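Local coordinates for protein piwi (Drosophila melanogaster, PDB 6KR6) that binds piRNAs of 24 to 30 nucleotides and, as a Piwi-subfamily Argonaute, mediates the repression of transposable elements, at residues E78-H83 and V150-C155; F71-K76 and I215-E220; R169-G174 and P380-V385. All blocks are in the same frame, centred on the assembly; numbering follows the deposited sequence.

Interaction 1 of 3, residues E78-H83 and V150-C155. With HG (mercury (II) ion), chain J; ZN (zinc ion), chain L.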
ATOM      1  N   GLU A  78      -3.642 -38.995   0.359  1.00151.69           N
ATOM      2  CA  GLU A  78      -4.586 -39.014  -0.755  1.00151.66           C
ATOM      3  C   GLU A  78      -5.864 -38.348  -0.256  1.00153.31           C
ATOM      4  O   GLU A  78      -6.732 -38.993   0.335  1.00156.44           O
ATOM      5  CB  GLU A  78      -4.834 -40.439  -1.240  1.00149.92           C
ATOM      6  N   TRP A  79      -5.968 -37.040  -0.487  1.00149.41           N
ATOM      7  CA  TRP A  79      -7.080 -36.236   0.006  1.00141.38           C
ATOM      8  C   TRP A  79      -7.606 -35.383  -1.136  1.00139.31           C
ATOM      9  O   TRP A  79      -6.877 -34.542  -1.671  1.00137.51           O
ATOM     10  CB  TRP A  79      -6.638 -35.361   1.183  1.00138.30           C
ATOM     11  CG  TRP A  79      -7.727 -34.526   1.778  1.00129.87           C
ATOM     12  CD1 TRP A  79      -8.563 -34.873   2.799  1.00124.31           C
ATOM     13  CD2 TRP A  79      -8.089 -33.194   1.397  1.00128.52           C
ATOM     14  NE1 TRP A  79      -9.428 -33.841   3.072  1.00119.03           N
ATOM     15  CE2 TRP A  79      -9.158 -32.799   2.226  1.00122.26           C
ATOM     16  CE3 TRP A  79      -7.616 -32.298   0.434  1.00128.91           C
ATOM     17  CZ2 TRP A  79      -9.761 -31.549   2.120  1.00115.40           C
ATOM     18  CZ3 TRP A  79      -8.216 -31.057   0.330  1.00125.23           C
ATOM     19  CH2 TRP A  79      -9.276 -30.694   1.169  1.00119.76           C
ATOM     20  N   ARG A  80      -8.864 -35.605  -1.511  1.00138.14           N
ATOM     21  CA  ARG A  80      -9.485 -34.891  -2.619  1.00133.00           C
ATOM     22  C   ARG A  80     -10.887 -34.456  -2.216  1.00127.56           C
ATOM     23  O   ARG A  80     -11.469 -34.972  -1.259  1.00121.81           O
ATOM     24  CB  ARG A  80      -9.539 -35.755  -3.886  1.00132.08           C
ATOM     25  CG  ARG A  80      -8.196 -36.331  -4.312  1.00134.44           C
ATOM     26  CD  ARG A  80      -7.286 -35.262  -4.894  1.00135.23           C
ATOM     27  NE  ARG A  80      -7.861 -34.658  -6.092  1.00133.54           N
ATOM     28  CZ  ARG A  80      -7.840 -35.224  -7.295  1.00134.07           C
ATOM     29  NH1 ARG A  80      -7.278 -36.413  -7.463  1.00138.27           N
ATOM     30  NH2 ARG A  80      -8.388 -34.602  -8.331  1.00134.44           N
ATOM     31  N   ILE A  81     -11.429 -33.500  -2.965  1.00131.70           N
ATOM     32  CA  ILE A  81     -12.747 -32.935  -2.705  1.00128.96           C
ATOM     33  C   ILE A  81     -13.714 -33.436  -3.768  1.00122.62           C
ATOM     34  O   ILE A  81     -13.444 -33.316  -4.968  1.00120.14           O
ATOM     35  CB  ILE A  81     -12.707 -31.397  -2.676  1.00127.62           C
ATOM     36  CG1 ILE A  81     -11.964 -30.920  -1.430  1.00126.93           C
ATOM     37  CG2 ILE A  81     -14.112 -30.821  -2.711  1.00119.25           C
ATOM     38  CD1 ILE A  81     -12.471 -31.551  -0.149  1.00120.05           C
ATOM     39  N   VAL A  82     -14.841 -33.987  -3.323  1.00120.61           N
ATOM     40  CA  VAL A  82     -15.840 -34.571  -4.210  1.00113.18           C
ATOM     41  C   VAL A  82     -17.022 -33.619  -4.314  1.00109.75           C
ATOM     42  O   VAL A  82     -17.557 -33.162  -3.293  1.00107.22           O
ATOM     43  CB  VAL A  82     -16.288 -35.955  -3.710  1.00117.26           C
ATOM     44  CG1 VAL A  82     -16.929 -36.737  -4.839  1.00114.84           C
ATOM     45  CG2 VAL A  82     -15.109 -36.718  -3.130  1.00119.78           C
ATOM     46  N   HIS A  83     -17.427 -33.320  -5.547  1.00108.15           N
ATOM     47  CA  HIS A  83     -18.531 -32.418  -5.836  1.00105.05           C
ATOM     48  C   HIS A  83     -19.673 -33.196  -6.473  1.00105.16           C
ATOM     49  O   HIS A  83     -19.465 -33.928  -7.453  1.00103.21           O
ATOM     50  CB  HIS A  83     -18.084 -31.285  -6.765  1.00103.08           C
ATOM     51  CG  HIS A  83     -19.198 -30.386  -7.206  1.00 97.21           C
ATOM     52  ND1 HIS A  83     -20.193 -29.959  -6.353  1.00100.60           N
ATOM     53  CD2 HIS A  83     -19.471 -29.828  -8.410  1.00 92.72           C
ATOM     54  CE1 HIS A  83     -21.031 -29.180  -7.013  1.00 99.27           C
ATOM     55  NE2 HIS A  83     -20.616 -29.084  -8.262  1.00 95.92           N
ATOM     56  N   VAL A 150     -20.722 -35.412  -9.689  1.00116.79           N
ATOM     57  CA  VAL A 150     -20.197 -34.494 -10.695  1.00110.67           C
ATOM     58  C   VAL A 150     -18.713 -34.727 -10.940  1.00109.92           C
ATOM     59  O   VAL A 150     -18.293 -34.929 -12.079  1.00108.68           O
ATOM     60  CB  VAL A 150     -20.476 -33.028 -10.298  1.00113.04           C
ATOM     61  CG1 VAL A 150     -19.755 -32.077 -11.243  1.00111.71           C
ATOM     62  CG2 VAL A 150     -21.968 -32.761 -10.311  1.00107.87           C
ATOM     63  N   GLY A 151     -17.897 -34.705  -9.891  1.00111.12           N
ATOM     64  CA  GLY A 151     -16.493 -35.028 -10.089  1.00113.15           C
ATOM     65  C   GLY A 151     -15.631 -34.652  -8.900  1.00112.46           C
ATOM     66  O   GLY A 151     -16.109 -34.558  -7.771  1.00113.86           O
ATOM     67  N   PHE A 152     -14.341 -34.481  -9.179  1.00115.32           N
ATOM     68  CA  PHE A 152     -13.362 -34.018  -8.206  1.00113.62           C
ATOM     69  C   PHE A 152     -12.912 -32.613  -8.577  1.00113.12           C
ATOM     70  O   PHE A 152     -12.775 -32.288  -9.760  1.00112.37           O
ATOM     71  CB  PHE A 152     -12.139 -34.939  -8.149  1.00113.07           C
ATOM     72  CG  PHE A 152     -12.440 -36.334  -7.689  1.00112.85           C
ATOM     73  CD1 PHE A 152     -12.585 -36.617  -6.341  1.00110.60           C
ATOM     74  CD2 PHE A 152     -12.555 -37.368  -8.602  1.00117.30           C
ATOM     75  CE1 PHE A 152     -12.854 -37.904  -5.913  1.00115.39           C
ATOM     76  CE2 PHE A 152     -12.824 -38.657  -8.181  1.00119.89           C
ATOM     77  CZ  PHE A 152     -12.973 -38.925  -6.835  1.00115.46           C
ATOM     78  N   ILE A 153     -12.678 -31.786  -7.566  1.00117.03           N
ATOM     79  CA  ILE A 153     -12.158 -30.443  -7.798  1.00124.87           C
ATOM     80  C   ILE A 153     -10.655 -30.543  -8.018  1.00129.87           C
ATOM     81  O   ILE A 153      -9.915 -30.981  -7.132  1.00130.15           O
ATOM     82  CB  ILE A 153     -12.486 -29.506  -6.630  1.00122.55           C
ATOM     83  CG1 ILE A 153     -13.996 -29.437  -6.409  1.00117.35           C
ATOM     84  CG2 ILE A 153     -11.930 -28.120  -6.902  1.00125.76           C
ATOM     85  CD1 ILE A 153     -14.413 -28.372  -5.419  1.00116.39           C
ATOM     86  N   SER A 154     -10.204 -30.142  -9.202  1.00130.39           N
ATOM     87  CA  SER A 154      -8.785 -30.181  -9.511  1.00133.54           C
ATOM     88  C   SER A 154      -8.022 -29.184  -8.642  1.00136.10           C
ATOM     89  O   SER A 154      -8.574 -28.202  -8.138  1.00131.52           O
ATOM     90  CB  SER A 154      -8.548 -29.876 -10.990  1.00137.09           C
ATOM     91  OG  SER A 154      -8.983 -28.566 -11.312  1.00137.71           O
ATOM     92  N   CYS A 155      -6.726 -29.454  -8.469  1.00141.14           N
ATOM     93  CA  CYS A 155      -5.880 -28.557  -7.691  1.00136.22           C
ATOM     94  C   CYS A 155      -5.706 -27.203  -8.367  1.00138.42           C
ATOM     95  O   CYS A 155      -5.311 -26.238  -7.703  1.00139.42           O
ATOM     96  CB  CYS A 155      -4.515 -29.205  -7.450  1.00138.26           C
ATOM     97  SG  CYS A 155      -3.820 -28.926  -5.802  1.00147.99           S
TER
HETATM   98 HG    HG J 908      -2.589 -27.121  -7.454  0.59169.20          HG
HETATM   99 ZN    ZN L 910     -21.696 -28.237  -9.769  0.98 99.24          ZN

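Interaction 2 of 3, residues F71-K76 and I215-E220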
ATOM      1  N   PHE A  71       1.307 -21.398   8.636  1.00112.67           N
ATOM      2  CA  PHE A  71       1.243 -22.745   9.182  1.00110.19           C
ATOM      3  C   PHE A  71       0.694 -23.683   8.117  1.00111.88           C
ATOM      4  O   PHE A  71      -0.174 -23.298   7.328  1.00113.42           O
ATOM      5  CB  PHE A  71       0.358 -22.808  10.432  1.00111.62           C
ATOM      6  CG  PHE A  71       0.771 -21.861  11.523  1.00109.72           C
ATOM      7  CD1 PHE A  71       1.860 -22.143  12.330  1.00109.51           C
ATOM      8  CD2 PHE A  71       0.062 -20.694  11.749  1.00112.54           C
ATOM      9  CE1 PHE A  71       2.236 -21.277  13.340  1.00118.03           C
ATOM     10  CE2 PHE A  71       0.435 -19.822  12.756  1.00114.69           C
ATOM     11  CZ  PHE A  71       1.524 -20.114  13.552  1.00118.92           C
ATOM     12  N   ARG A  72       1.196 -24.914   8.088  1.00119.02           N
ATOM     13  CA  ARG A  72       0.742 -25.866   7.086  1.00120.92           C
ATOM     14  C   ARG A  72      -0.572 -26.511   7.508  1.00119.61           C
ATOM     15  O   ARG A  72      -0.811 -26.769   8.695  1.00119.91           O
ATOM     16  CB  ARG A  72       1.797 -26.945   6.838  1.00122.33           C
ATOM     17  CG  ARG A  72       1.486 -27.815   5.627  1.00118.74           C
ATOM     18  CD  ARG A  72       2.210 -29.151   5.657  1.00130.18           C
ATOM     19  NE  ARG A  72       3.629 -29.030   5.338  1.00139.83           N
ATOM     20  CZ  ARG A  72       4.406 -30.056   5.006  1.00138.99           C
ATOM     21  NH1 ARG A  72       3.898 -31.279   4.943  1.00136.99           N
ATOM     22  NH2 ARG A  72       5.688 -29.860   4.730  1.00140.61           N
ATOM     23  N   LEU A  73      -1.434 -26.759   6.526  1.00114.81           N
ATOM     24  CA  LEU A  73      -2.681 -27.493   6.717  1.00116.33           C
ATOM     25  C   LEU A  73      -2.447 -28.909   6.209  1.00125.55           C
ATOM     26  O   LEU A  73      -2.546 -29.169   5.007  1.00123.22           O
ATOM     27  CB  LEU A  73      -3.825 -26.826   5.964  1.00114.69           C
ATOM     28  CG  LEU A  73      -5.016 -26.337   6.779  1.00108.13           C
ATOM     29  CD1 LEU A  73      -4.626 -25.097   7.547  1.00102.00           C
ATOM     30  CD2 LEU A  73      -6.201 -26.057   5.873  1.00106.90           C
ATOM     31  N   LYS A  74      -2.133 -29.828   7.116  1.00130.02           N
ATOM     32  CA  LYS A  74      -1.862 -31.197   6.700  1.00126.28           C
ATOM     33  C   LYS A  74      -3.157 -31.992   6.630  1.00122.08           C
ATOM     34  O   LYS A  74      -4.018 -31.884   7.504  1.00122.58           O
ATOM     35  CB  LYS A  74      -0.865 -31.876   7.640  1.00125.60           C
ATOM     36  CG  LYS A  74      -1.310 -31.978   9.087  1.00128.13           C
ATOM     37  CD  LYS A  74      -0.267 -32.729   9.897  1.00133.04           C
ATOM     38  CE  LYS A  74      -0.722 -32.936  11.329  1.00127.05           C
ATOM     39  NZ  LYS A  74       0.300 -33.667  12.129  1.00122.53           N
ATOM     40  N   THR A  75      -3.300 -32.776   5.562  1.00123.93           N
ATOM     41  CA  THR A  75      -4.474 -33.624   5.397  1.00132.31           C
ATOM     42  C   THR A  75      -4.072 -35.069   5.186  1.00136.61           C
ATOM     43  O   THR A  75      -2.931 -35.436   5.453  1.00131.94           O
ATOM     44  CB  THR A  75      -5.316 -33.161   4.212  1.00135.32           C
ATOM     45  OG1 THR A  75      -4.567 -33.339   3.001  1.00129.20           O
ATOM     46  CG2 THR A  75      -5.672 -31.685   4.350  1.00128.10           C
ATOM     47  N   LYS A  76      -4.992 -35.895   4.703  1.00141.02           N
ATOM     48  CA  LYS A  76      -4.608 -37.237   4.310  1.00142.99           C
ATOM     49  C   LYS A  76      -3.682 -37.145   3.098  1.00147.34           C
ATOM     50  O   LYS A  76      -3.785 -36.206   2.302  1.00145.18           O
ATOM     51  CB  LYS A  76      -5.842 -38.080   3.987  1.00141.28           C
ATOM     52  N   ILE A 215      -0.573 -26.996   1.511  1.00115.78           N
ATOM     53  CA  ILE A 215      -1.457 -25.839   1.596  1.00113.17           C
ATOM     54  C   ILE A 215      -1.066 -25.070   2.849  1.00113.48           C
ATOM     55  O   ILE A 215      -0.864 -25.674   3.908  1.00118.79           O
ATOM     56  CB  ILE A 215      -2.938 -26.261   1.652  1.00109.68           C
ATOM     57  CG1 ILE A 215      -3.322 -27.046   0.394  1.00108.66           C
ATOM     58  CG2 ILE A 215      -3.840 -25.050   1.838  1.00103.67           C
ATOM     59  CD1 ILE A 215      -4.590 -27.870   0.542  1.00110.52           C
ATOM     60  N   LEU A 216      -0.937 -23.749   2.736  1.00112.97           N
ATOM     61  CA  LEU A 216      -0.475 -22.931   3.846  1.00111.34           C
ATOM     62  C   LEU A 216      -1.522 -21.889   4.214  1.00105.84           C
ATOM     63  O   LEU A 216      -2.260 -21.396   3.357  1.00105.39           O
ATOM     64  CB  LEU A 216       0.851 -22.236   3.514  1.00109.09           C
ATOM     65  CG  LEU A 216       2.019 -23.123   3.075  1.00109.84           C
ATOM     66  CD1 LEU A 216       3.313 -22.325   3.074  1.00102.38           C
ATOM     67  CD2 LEU A 216       2.146 -24.357   3.959  1.00115.31           C
ATOM     68  N   LEU A 217      -1.563 -21.547   5.501  1.00102.01           N
ATOM     69  CA  LEU A 217      -2.501 -20.574   6.048  1.00100.33           C
ATOM     70  C   LEU A 217      -1.721 -19.587   6.901  1.00103.20           C
ATOM     71  O   LEU A 217      -1.046 -19.989   7.852  1.00102.56           O
ATOM     72  CB  LEU A 217      -3.581 -21.270   6.883  1.00103.35           C
ATOM     73  CG  LEU A 217      -4.422 -20.366   7.784  1.00101.66           C
ATOM     74  CD1 LEU A 217      -5.248 -19.431   6.933  1.00106.79           C
ATOM     75  CD2 LEU A 217      -5.309 -21.184   8.708  1.00 97.32           C
ATOM     76  N   GLY A 218      -1.812 -18.303   6.570  1.00 98.66           N
ATOM     77  CA  GLY A 218      -1.033 -17.279   7.237  1.00 95.68           C
ATOM     78  C   GLY A 218      -1.904 -16.201   7.853  1.00100.60           C
ATOM     79  O   GLY A 218      -2.989 -15.894   7.352  1.00101.62           O
ATOM     80  N   THR A 219      -1.406 -15.616   8.943  1.00 96.24           N
ATOM     81  CA  THR A 219      -2.103 -14.569   9.674  1.00 89.05           C
ATOM     82  C   THR A 219      -1.165 -13.392   9.907  1.00 86.81           C
ATOM     83  O   THR A 219       0.060 -13.530   9.889  1.00 87.34           O
ATOM     84  CB  THR A 219      -2.639 -15.078  11.019  1.00 98.32           C
ATOM     85  OG1 THR A 219      -2.672 -16.510  11.012  1.00100.54           O
ATOM     86  CG2 THR A 219      -4.042 -14.549  11.265  1.00 97.49           C
ATOM     87  N   GLU A 220      -1.765 -12.224  10.128  1.00 91.58           N
ATOM     88  CA  GLU A 220      -1.015 -10.997  10.357  1.00 94.78           C
ATOM     89  C   GLU A 220      -1.835 -10.074  11.250  1.00 92.85           C
ATOM     90  O   GLU A 220      -3.067 -10.096  11.219  1.00 91.57           O
ATOM     91  CB  GLU A 220      -0.661 -10.317   9.023  1.00 91.75           C
ATOM     92  CG  GLU A 220      -0.407  -8.811   9.075  1.00101.05           C
ATOM     93  CD  GLU A 220       0.932  -8.441   9.692  1.00105.02           C
ATOM     94  OE1 GLU A 220       1.683  -9.352  10.099  1.00106.50           O
ATOM     95  OE2 GLU A 220       1.233  -7.230   9.767  1.00103.78           O
TER

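Interaction 3 of 3, residues R169-G174 and P380-V385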
ATOM      1  N   ARG A 169     -13.386 -20.097   6.890  1.00 94.77           N
ATOM      2  CA  ARG A 169     -14.310 -19.134   7.486  1.00 96.92           C
ATOM      3  C   ARG A 169     -15.256 -19.817   8.467  1.00101.37           C
ATOM      4  O   ARG A 169     -15.541 -19.279   9.546  1.00102.40           O
ATOM      5  CB  ARG A 169     -15.098 -18.411   6.394  1.00102.08           C
ATOM      6  CG  ARG A 169     -14.275 -17.448   5.550  1.00106.46           C
ATOM      7  CD  ARG A 169     -15.155 -16.691   4.565  1.00115.63           C
ATOM      8  NE  ARG A 169     -16.114 -15.830   5.249  1.00120.97           N
ATOM      9  CZ  ARG A 169     -17.057 -15.120   4.636  1.00127.10           C
ATOM     10  NH1 ARG A 169     -17.176 -15.170   3.316  1.00132.83           N
ATOM     11  NH2 ARG A 169     -17.884 -14.364   5.345  1.00121.79           N
ATOM     12  N   ARG A 170     -15.753 -21.003   8.105  1.00101.05           N
ATOM     13  CA  ARG A 170     -16.578 -21.777   9.028  1.00100.80           C
ATOM     14  C   ARG A 170     -15.818 -22.088  10.311  1.00102.14           C
ATOM     15  O   ARG A 170     -16.399 -22.087  11.403  1.00104.30           O
ATOM     16  CB  ARG A 170     -17.042 -23.064   8.347  1.00101.56           C
ATOM     17  CG  ARG A 170     -18.037 -23.891   9.142  1.00108.21           C
ATOM     18  CD  ARG A 170     -18.417 -25.149   8.373  1.00114.81           C
ATOM     19  NE  ARG A 170     -19.282 -26.036   9.144  1.00132.68           N
ATOM     20  CZ  ARG A 170     -19.681 -27.233   8.729  1.00134.17           C
ATOM     21  NH1 ARG A 170     -19.290 -27.689   7.546  1.00120.76           N
ATOM     22  NH2 ARG A 170     -20.468 -27.977   9.494  1.00135.85           N
ATOM     23  N   SER A 171     -14.514 -22.354  10.199  1.00 98.83           N
ATOM     24  CA  SER A 171     -13.707 -22.592  11.394  1.00 92.57           C
ATOM     25  C   SER A 171     -13.538 -21.314  12.211  1.00 97.97           C
ATOM     26  O   SER A 171     -13.691 -21.323  13.438  1.00 98.53           O
ATOM     27  CB  SER A 171     -12.343 -23.167  11.004  1.00 96.78           C
ATOM     28  OG  SER A 171     -11.583 -23.487  12.157  1.00 95.21           O
ATOM     29  N   MET A 172     -13.214 -20.200  11.542  1.00101.72           N
ATOM     30  CA  MET A 172     -13.072 -18.920  12.231  1.00100.10           C
ATOM     31  C   MET A 172     -14.347 -18.538  12.968  1.00 95.86           C
ATOM     32  O   MET A 172     -14.292 -17.815  13.970  1.00 92.15           O
ATOM     33  CB  MET A 172     -12.704 -17.813  11.241  1.00103.09           C
ATOM     34  CG  MET A 172     -11.421 -18.040  10.468  1.00105.59           C
ATOM     35  SD  MET A 172      -9.993 -18.387  11.504  1.00117.60           S
ATOM     36  CE  MET A 172      -8.743 -18.646  10.249  1.00 93.48           C
ATOM     37  N   LYS A 173     -15.501 -18.996  12.476  1.00101.04           N
ATOM     38  CA  LYS A 173     -16.760 -18.718  13.161  1.00105.23           C
ATOM     39  C   LYS A 173     -16.760 -19.254  14.588  1.00105.83           C
ATOM     40  O   LYS A 173     -17.444 -18.700  15.456  1.00104.30           O
ATOM     41  CB  LYS A 173     -17.929 -19.311  12.373  1.00104.02           C
ATOM     42  N   GLY A 174     -16.003 -20.322  14.852  1.00104.28           N
ATOM     43  CA  GLY A 174     -15.946 -20.864  16.199  1.00104.62           C
ATOM     44  C   GLY A 174     -15.315 -19.915  17.199  1.00106.09           C
ATOM     45  O   GLY A 174     -15.657 -19.941  18.385  1.00113.00           O
ATOM     46  N   PRO A 380     -13.037 -25.415  20.962  1.00121.14           N
ATOM     47  CA  PRO A 380     -13.550 -26.669  20.391  1.00118.34           C
ATOM     48  C   PRO A 380     -14.460 -26.458  19.199  1.00115.39           C
ATOM     49  O   PRO A 380     -14.583 -27.365  18.368  1.00109.28           O
ATOM     50  CB  PRO A 380     -14.307 -27.301  21.565  1.00111.87           C
ATOM     51  CG  PRO A 380     -14.760 -26.132  22.371  1.00121.58           C
ATOM     52  CD  PRO A 380     -13.662 -25.101  22.259  1.00123.54           C
ATOM     53  N   GLU A 381     -15.090 -25.288  19.079  1.00118.05           N
ATOM     54  CA  GLU A 381     -15.995 -25.043  17.962  1.00113.69           C
ATOM     55  C   GLU A 381     -15.232 -24.930  16.646  1.00111.62           C
ATOM     56  O   GLU A 381     -15.678 -25.452  15.618  1.00106.21           O
ATOM     57  CB  GLU A 381     -16.815 -23.784  18.236  1.00118.74           C
ATOM     58  CG  GLU A 381     -17.464 -23.783  19.616  1.00126.47           C
ATOM     59  CD  GLU A 381     -18.151 -22.473  19.952  1.00134.13           C
ATOM     60  OE1 GLU A 381     -17.925 -21.477  19.234  1.00131.80           O
ATOM     61  OE2 GLU A 381     -18.918 -22.443  20.939  1.00133.65           O
ATOM     62  N   SER A 382     -14.077 -24.260  16.659  1.00112.56           N
ATOM     63  CA  SER A 382     -13.252 -24.182  15.457  1.00104.32           C
ATOM     64  C   SER A 382     -12.566 -25.512  15.173  1.00 99.22           C
ATOM     65  O   SER A 382     -12.475 -25.941  14.013  1.00 95.82           O
ATOM     66  CB  SER A 382     -12.213 -23.071  15.607  1.00107.94           C
ATOM     67  OG  SER A 382     -12.826 -21.845  15.963  1.00109.53           O
ATOM     68  N   VAL A 383     -12.070 -26.173  16.223  1.00101.67           N
ATOM     69  CA  VAL A 383     -11.380 -27.447  16.060  1.00106.98           C
ATOM     70  C   VAL A 383     -12.325 -28.509  15.519  1.00106.65           C
ATOM     71  O   VAL A 383     -11.908 -29.389  14.758  1.00103.79           O
ATOM     72  CB  VAL A 383     -10.741 -27.873  17.397  1.00110.97           C
ATOM     73  CG1 VAL A 383     -10.249 -29.312  17.336  1.00114.10           C
ATOM     74  CG2 VAL A 383      -9.593 -26.943  17.738  1.00112.74           C
ATOM     75  N   LYS A 384     -13.608 -28.441  15.878  1.00103.54           N
ATOM     76  CA  LYS A 384     -14.579 -29.388  15.343  1.00100.41           C
ATOM     77  C   LYS A 384     -14.704 -29.248  13.831  1.00102.87           C
ATOM     78  O   LYS A 384     -14.655 -30.240  13.093  1.00 98.53           O
ATOM     79  CB  LYS A 384     -15.934 -29.183  16.020  1.00100.34           C
ATOM     80  N   VAL A 385     -14.865 -28.011  13.353  1.00 98.10           N
ATOM     81  CA  VAL A 385     -14.954 -27.767  11.917  1.00 92.73           C
ATOM     82  C   VAL A 385     -13.677 -28.216  11.221  1.00 93.05           C
ATOM     83  O   VAL A 385     -13.721 -28.851  10.160  1.00 88.78           O
ATOM     84  CB  VAL A 385     -15.251 -26.280  11.643  1.00 99.31           C
ATOM     85  CG1 VAL A 385     -15.147 -25.980  10.156  1.00 96.99           C
ATOM     86  CG2 VAL A 385     -16.627 -25.907  12.172  1.00104.35           C
TER

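Interaction 1 of 3, residues E78-H83 and V150-C155
His83 and the pair Val150-Gly151 form a classic beta bulge in the antiparallel sheet of the N-terminal domain, where strand 82-88 runs beside strand 142-152. His83 O accepts two N-H groups, those of Val150 and Gly151, both in its carbonyl plane; in return His83 N reaches Gly151 O at 2.9 Å in an almost straight bond. Val82 and Phe152 make the neighbouring non-hydrogen-bonded pair, with Val82 CG2 3.8 Å from Phe152 CE1. Beyond it Ile153 N binds Ile81 O, and Ile81 CG2 lies alongside Ile153 CD1 at 3.7 Å; Phe160 and Val163 of helix 158-172 also touch Ile153. At the backbone angles of Gly151 a side chain would run into the carbonyl oxygen of Val150.

From CB, 4.0 Å from Gly151 O, the His83 side chain leaves with CG anti to the backbone N (chi1 175°), and its ring runs alongside Val150, whose CG1 is 3.6 Å from His83 CD2 while CG2 sits over one ring face. ND1 is hydrogen-bonded to Leu120 O; this bond and the zinc ion on NE2 together hold the ring's rotation. At the tip, between CD2 and CE1, NE2 binds that zinc at 2.0 Å, shared with His85 and Gln119.

Interaction 2 of 3, residues F71-K76 and I215-E220
Leu217 carries CG anti to its backbone N (chi1 166°), whereas the neighbouring Leu216 has CG beside its N (chi1 -55°), and each leucine meets a different residue of the antiparallel strand 70-74. The Leu216 torsion swings CD2 back over the partner backbone, 3.7 Å from Arg72 CA; the same methyl also touches the CB and CG of Arg72, so that it meets the foot of the arginine chain. On the other face, Leu73 CD1 comes within 4.0 Å of Leu217 CB and lies almost as near its CD2, the two leucines crossing at a slant. Next to them Leu73 CB and Ile215 CB make a looser apolar contact.

Three backbone bonds join the strands. Phe71 and Leu217 form a hydrogen-bonded pair: Phe71 N gives its hydrogen to Leu217 O at 2.9 Å, and Leu217 N returns one to Phe71 O. Leu73 N then binds Ile215 O at 2.9 Å in a nearly straight bond. Between these bonds, Arg72 and Leu216 are the non-hydrogen-bonded pair, their CA atoms 4.5 Å apart. Here CA-H groups supplement the ladder, Leu216 CA lying 3.5 Å from Phe71 O and Arg72 CA lying 3.6 Å from Ile215 O.

The face bearing Leu73, Ile215 and Leu217 is partly packed by helix 158-172, with Phe160 and Leu164 against Ile215 and Leu168 against Leu217. Strand 70-74 is flanked on its other edge by strand 392-405, and strand 215-227 by strand 198-210. The contact is thus an antiparallel pairing inside a twisted sheet, its strand directions 139° apart, with a helix laid over its apolar face.

Interaction 3 of 3, residues R169-G174 and P380-V385
Val385 overlaps the aliphatic stem of Arg170, its CG1 3.7 Å from Arg170 CG and touching CB and CD as well. Arg170 has CG anti to the backbone N (chi1 -173°) and stays extended as far as NE, an outline in which its methylenes pass diagonally over the valine. The second methyl, CG2, also meets Arg170 CG and then NE, and lies near the guanidinium obliquely. CG1 packs against the neighbouring backbone too, 3.7 Å from Ser171 N.

One helical turn before Val385, two serines bind each other's backbone in a reciprocal pair. Ser382 OG, turned beside its own N, donates to Ser171 O at 2.7 Å. That oxygen also accepts Gly174 N, from its own segment, and its two donors come from opposite faces of the carbonyl plane. In the other direction Ser171 OG donates to Ser382 O across 3.2 Å; this hydroxyl sits above the carbonyl plane, so the geometry is poorer. Both serines are buried, and the exchange gives each hydroxyl an acceptor. A valine in place of Ser171 has no hydroxyl to give, and would probably leave Ser382 O without this donor and press a methyl against that carbonyl.

The two backbones run closest at Gly174, whose CA is 4.3 Å from Ser382 CA and 3.3 Å from Ser382 OG. A CB pointing toward the partner would clash with that hydroxyl and with the backbone carbon of Glu381. The contact is a helix-to-helix packing, in which the C-terminal end of helix 158-172 meets the first turns of helix 380-388 through a glycine, a reciprocal pair of serine-to-carbonyl bonds and the valine laid on an arginine stem.

How the interactions relate
All three contacts lie on the same side of the chain's centre. Interactions 1 and 2 have centres about 19 Å apart, interactions 1 and 3 about 22 Å, and interactions 2 and 3 about 15 Å. Strand 70-74 of interaction 2 is followed by strand 82-88 of interaction 1, which is nested inside the loop that interaction 2 closes. Strand 142-152 leads from interaction 1 into helix 158-172, which touches Ile153 there, lies on the apolar face of interaction 2 and meets helix 380-388 in interaction 3. The segments of interactions 2 and 3 alternate along the sequence, so their loops cross. This helix and the continuous chain thus link the contacts.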